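Local atomic coordinates of putative L-alanine-DL-glutamate epimerase (PDB entry 3SN4), a protein that probably catalyses a racemase or epimerase reaction with a bound magnesium ion, as a member of the mandelate racemase/muconate lactonizing enzyme family. Residues A[160-165]-A[214-219]. Residues are numbered along the deposited sequence; the frame is centred on the assembly and turned at random.
Sequences RAIKTN and VEILLD. With MG (magnesium ion), chain B; AKG (2-oxoglutaric acid), chain C.
Ile162 and Thr164 bond through N-H and C=O to Glu215, Leu217 and Asp219, and a fifth bond from Glu215 N to Arg160 O completes a parallel ladder whose strands run 24° apart in direction. The Leu217 N to Ile162 O bond is short, 2.8 Å, and nearly straight. These are neighbouring strands of the (beta/alpha)-barrel domain of the enolase superfamily, with helix 193-210 in the connection between them. Ile162, Thr164, Ile216 and Leu218 share the outer face; Ile162, Thr164 and Ile216 touch helix 193-210, and Ile162 also touches helix 144-156. Ile162 CG1 lies 4.3 Å from Ile216 CG1, and Thr164 CG2 meets Leu218 CD1. Thr164 OG1 is hydrogen-bonded to His202 on helix 193-210.

Ala161, Lys163, Glu215 and Leu217 point to the other face. Leu217 CD1 reaches back to the methyl of Ala161. The Lys163 chain crosses Leu217 at about a right angle, with CG 3.5 Å from Leu217 CB. A bend at chi3 (81°) turns the chain, and Lys163 NZ donates a 2.7 Å hydrogen bond to O2 of 2-oxoglutarate. Glu245 forms a salt bridge with the same nitrogen, and Tyr122 OH is a further partner.

Asp219 OD2 binds magnesium at 2.1 Å; Glu245 and Glu269 complete the protein ligands. The ion also holds O2 and O5 of 2-oxoglutarate and a water. Asp219 OD1 accepts from Asn221 N, which helps fix the carboxylate's rotation. Asn165 lies alongside Asp219, its amide plane turned 29° from the carboxylate. Its ND2 donates to a water that also contacts Asp219 OD2 and ligand O3, while OD1 bonds Thr128. Ligand O2 is thus held by both magnesium and Lys163 NZ, and the metal probably stabilises negative charge on that carboxylate.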
ATOM      1  N   ARG A 160      31.027  14.069 -25.892  1.00 29.58           N
ATOM      2  CA  ARG A 160      31.226  13.584 -24.535  1.00 29.17           C
ATOM      3  C   ARG A 160      30.526  12.265 -24.280  1.00 27.29           C
ATOM      4  O   ARG A 160      30.816  11.579 -23.309  1.00 26.62           O
ATOM      5  CB  ARG A 160      30.731  14.639 -23.568  1.00 29.37           C
ATOM      6  CG  ARG A 160      31.447  15.949 -23.751  1.00 32.98           C
ATOM      7  CD  ARG A 160      30.809  17.038 -22.941  1.00 35.13           C
ATOM      8  NE  ARG A 160      31.499  18.298 -23.192  1.00 36.97           N
ATOM      9  CZ  ARG A 160      31.276  19.415 -22.512  1.00 37.99           C
ATOM     10  NH1 ARG A 160      30.362  19.442 -21.535  1.00 37.53           N
ATOM     11  NH2 ARG A 160      31.963  20.505 -22.816  1.00 36.37           N
ATOM     12  N   ALA A 161      29.614  11.907 -25.174  1.00 26.42           N
ATOM     13  CA  ALA A 161      28.752  10.739 -24.992  1.00 25.68           C
ATOM     14  C   ALA A 161      28.224  10.255 -26.334  1.00 25.23           C
ATOM     15  O   ALA A 161      28.073  11.039 -27.255  1.00 25.61           O
ATOM     16  CB  ALA A 161      27.579  11.080 -24.040  1.00 24.01           C
ATOM     17  N   ILE A 162      27.970   8.950 -26.432  1.00 25.48           N
ATOM     18  CA  ILE A 162      27.424   8.319 -27.632  1.00 25.03           C
ATOM     19  C   ILE A 162      26.359   7.290 -27.211  1.00 24.40           C
ATOM     20  O   ILE A 162      26.428   6.750 -26.104  1.00 23.04           O
ATOM     21  CB  ILE A 162      28.533   7.624 -28.490  1.00 26.51           C
ATOM     22  CG1 ILE A 162      29.158   6.442 -27.762  1.00 25.92           C
ATOM     23  CG2 ILE A 162      29.610   8.625 -28.918  1.00 27.18           C
ATOM     24  CD1 ILE A 162      30.264   5.770 -28.553  1.00 28.97           C
ATOM     25  N   LYS A 163      25.375   7.049 -28.079  1.00 24.06           N
ATOM     26  CA  LYS A 163      24.331   6.044 -27.806  1.00 24.34           C
ATOM     27  C   LYS A 163      24.210   5.037 -28.934  1.00 24.93           C
ATOM     28  O   LYS A 163      24.048   5.422 -30.099  1.00 25.73           O
ATOM     29  CB  LYS A 163      22.965   6.688 -27.560  1.00 23.31           C
ATOM     30  CG  LYS A 163      21.963   5.711 -26.942  1.00 25.27           C
ATOM     31  CD  LYS A 163      20.696   6.369 -26.396  1.00 25.43           C
ATOM     32  CE  LYS A 163      19.671   6.660 -27.513  1.00 25.78           C
ATOM     33  NZ  LYS A 163      18.567   7.562 -27.051  1.00 22.94           N
ATOM     34  N   THR A 164      24.234   3.754 -28.576  1.00 24.70           N
ATOM     35  CA  THR A 164      24.088   2.659 -29.527  1.00 25.37           C
ATOM     36  C   THR A 164      22.862   1.829 -29.190  1.00 25.02           C
ATOM     37  O   THR A 164      22.175   2.079 -28.184  1.00 24.73           O
ATOM     38  CB  THR A 164      25.335   1.774 -29.525  1.00 25.90           C
ATOM     39  OG1 THR A 164      25.309   0.883 -30.654  1.00 27.58           O
ATOM     40  CG2 THR A 164      25.458   1.001 -28.211  1.00 26.63           C
ATOM     41  N   ASN A 165      22.577   0.863 -30.050  1.00 25.97           N
ATOM     42  CA  ASN A 165      21.415  -0.023 -29.908  1.00 25.19           C
ATOM     43  C   ASN A 165      21.888  -1.486 -29.894  1.00 25.61           C
ATOM     44  O   ASN A 165      22.974  -1.739 -29.415  1.00 25.97           O
ATOM     45  CB  ASN A 165      20.397   0.263 -31.007  1.00 25.38           C
ATOM     46  CG  ASN A 165      19.972   1.700 -31.021  1.00 25.84           C
ATOM     47  OD1 ASN A 165      20.695   2.567 -31.534  1.00 27.96           O
ATOM     48  ND2 ASN A 165      18.786   1.977 -30.476  1.00 25.06           N
ATOM     49  N   VAL A 214      34.758   9.146 -22.583  1.00 36.51           N
ATOM     50  CA  VAL A 214      33.508   9.300 -23.312  1.00 34.24           C
ATOM     51  C   VAL A 214      32.422   8.375 -22.736  1.00 32.28           C
ATOM     52  O   VAL A 214      32.676   7.206 -22.423  1.00 32.53           O
ATOM     53  CB  VAL A 214      33.702   9.024 -24.833  1.00 34.86           C
ATOM     54  CG1 VAL A 214      32.350   8.939 -25.564  1.00 33.82           C
ATOM     55  CG2 VAL A 214      34.597  10.102 -25.485  1.00 36.42           C
ATOM     56  N   GLU A 215      31.214   8.898 -22.595  1.00 29.75           N
ATOM     57  CA  GLU A 215      30.153   8.137 -21.954  1.00 28.56           C
ATOM     58  C   GLU A 215      29.427   7.320 -23.001  1.00 26.64           C
ATOM     59  O   GLU A 215      29.244   7.780 -24.122  1.00 25.57           O
ATOM     60  CB  GLU A 215      29.180   9.055 -21.221  1.00 27.91           C
ATOM     61  CG  GLU A 215      29.772   9.855 -20.075  1.00 30.55           C
ATOM     62  CD  GLU A 215      29.854   9.102 -18.760  1.00 35.74           C
ATOM     63  OE1 GLU A 215      29.192   8.042 -18.584  1.00 35.58           O
ATOM     64  OE2 GLU A 215      30.592   9.596 -17.878  1.00 41.46           O
ATOM     65  N   ILE A 216      28.991   6.115 -22.623  1.00 25.43           N
ATOM     66  CA  ILE A 216      28.275   5.241 -23.522  1.00 23.95           C
ATOM     67  C   ILE A 216      26.884   4.978 -22.978  1.00 23.47           C
ATOM     68  O   ILE A 216      26.727   4.536 -21.828  1.00 22.93           O
ATOM     69  CB  ILE A 216      29.010   3.910 -23.705  1.00 24.94           C
ATOM     70  CG1 ILE A 216      30.407   4.132 -24.319  1.00 24.87           C
ATOM     71  CG2 ILE A 216      28.199   2.956 -24.557  1.00 24.13           C
ATOM     72  CD1 ILE A 216      31.187   2.815 -24.515  1.00 25.89           C
ATOM     73  N   LEU A 217      25.897   5.283 -23.811  1.00 22.44           N
ATOM     74  CA  LEU A 217      24.511   5.051 -23.526  1.00 22.03           C
ATOM     75  C   LEU A 217      24.074   3.829 -24.340  1.00 22.29           C
ATOM     76  O   LEU A 217      24.556   3.621 -25.449  1.00 21.93           O
ATOM     77  CB  LEU A 217      23.676   6.272 -23.921  1.00 21.89           C
ATOM     78  CG  LEU A 217      23.800   7.529 -23.037  1.00 21.78           C
ATOM     79  CD1 LEU A 217      25.176   8.182 -23.169  1.00 22.80           C
ATOM     80  CD2 LEU A 217      22.708   8.541 -23.346  1.00 19.99           C
ATOM     81  N   LEU A 218      23.151   3.037 -23.788  1.00 21.44           N
ATOM     82  CA  LEU A 218      22.594   1.889 -24.494  1.00 22.03           C
ATOM     83  C   LEU A 218      21.080   2.020 -24.530  1.00 21.83           C
ATOM     84  O   LEU A 218      20.440   2.204 -23.484  1.00 21.95           O
ATOM     85  CB  LEU A 218      23.011   0.595 -23.808  1.00 22.75           C
ATOM     86  CG  LEU A 218      22.535  -0.759 -24.360  1.00 22.82           C
ATOM     87  CD1 LEU A 218      23.017  -1.045 -25.804  1.00 21.47           C
ATOM     88  CD2 LEU A 218      22.974  -1.847 -23.408  1.00 23.85           C
ATOM     89  N   ASP A 219      20.512   1.918 -25.736  1.00 21.25           N
ATOM     90  CA  ASP A 219      19.057   1.931 -25.917  1.00 21.22           C
ATOM     91  C   ASP A 219      18.598   0.552 -26.335  1.00 21.36           C
ATOM     92  O   ASP A 219      19.051   0.013 -27.354  1.00 22.62           O
ATOM     93  CB  ASP A 219      18.656   2.986 -26.941  1.00 21.42           C
ATOM     94  CG  ASP A 219      17.164   3.325 -26.920  1.00 22.87           C
ATOM     95  OD1 ASP A 219      16.324   2.574 -26.357  1.00 21.65           O
ATOM     96  OD2 ASP A 219      16.824   4.370 -27.517  1.00 23.40           O
TER
HETATM   97 MG    MG B 408      15.101   5.564 -27.241  1.00 29.52          MG
HETATM   98  C1  AKG C 500      15.780   7.253 -29.518  1.00 31.43           C
HETATM   99  O1  AKG C 500      16.114   8.193 -30.297  1.00 30.97           O
HETATM  100  O2  AKG C 500      16.213   7.218 -28.323  1.00 29.72           O
HETATM  101  C2  AKG C 500      14.844   6.191 -29.977  1.00 33.08           C
HETATM  102  O5  AKG C 500      14.644   5.196 -29.285  1.00 30.00           O
HETATM  103  C3  AKG C 500      14.027   6.289 -31.244  1.00 35.08           C
HETATM  104  C4  AKG C 500      14.544   5.609 -32.525  1.00 38.52           C
HETATM  105  C5  AKG C 500      14.953   4.146 -32.544  1.00 40.09           C
HETATM  106  O3  AKG C 500      16.060   3.854 -32.030  1.00 42.68           O
HETATM  107  O4  AKG C 500      14.213   3.297 -33.122  1.00 37.52           O
HETATM  108  O   HOH W   1      17.862   4.693 -29.958  1.00 29.24           O
HETATM  109  O   HOH W   2      14.066   4.017 -26.403  1.00 25.48           O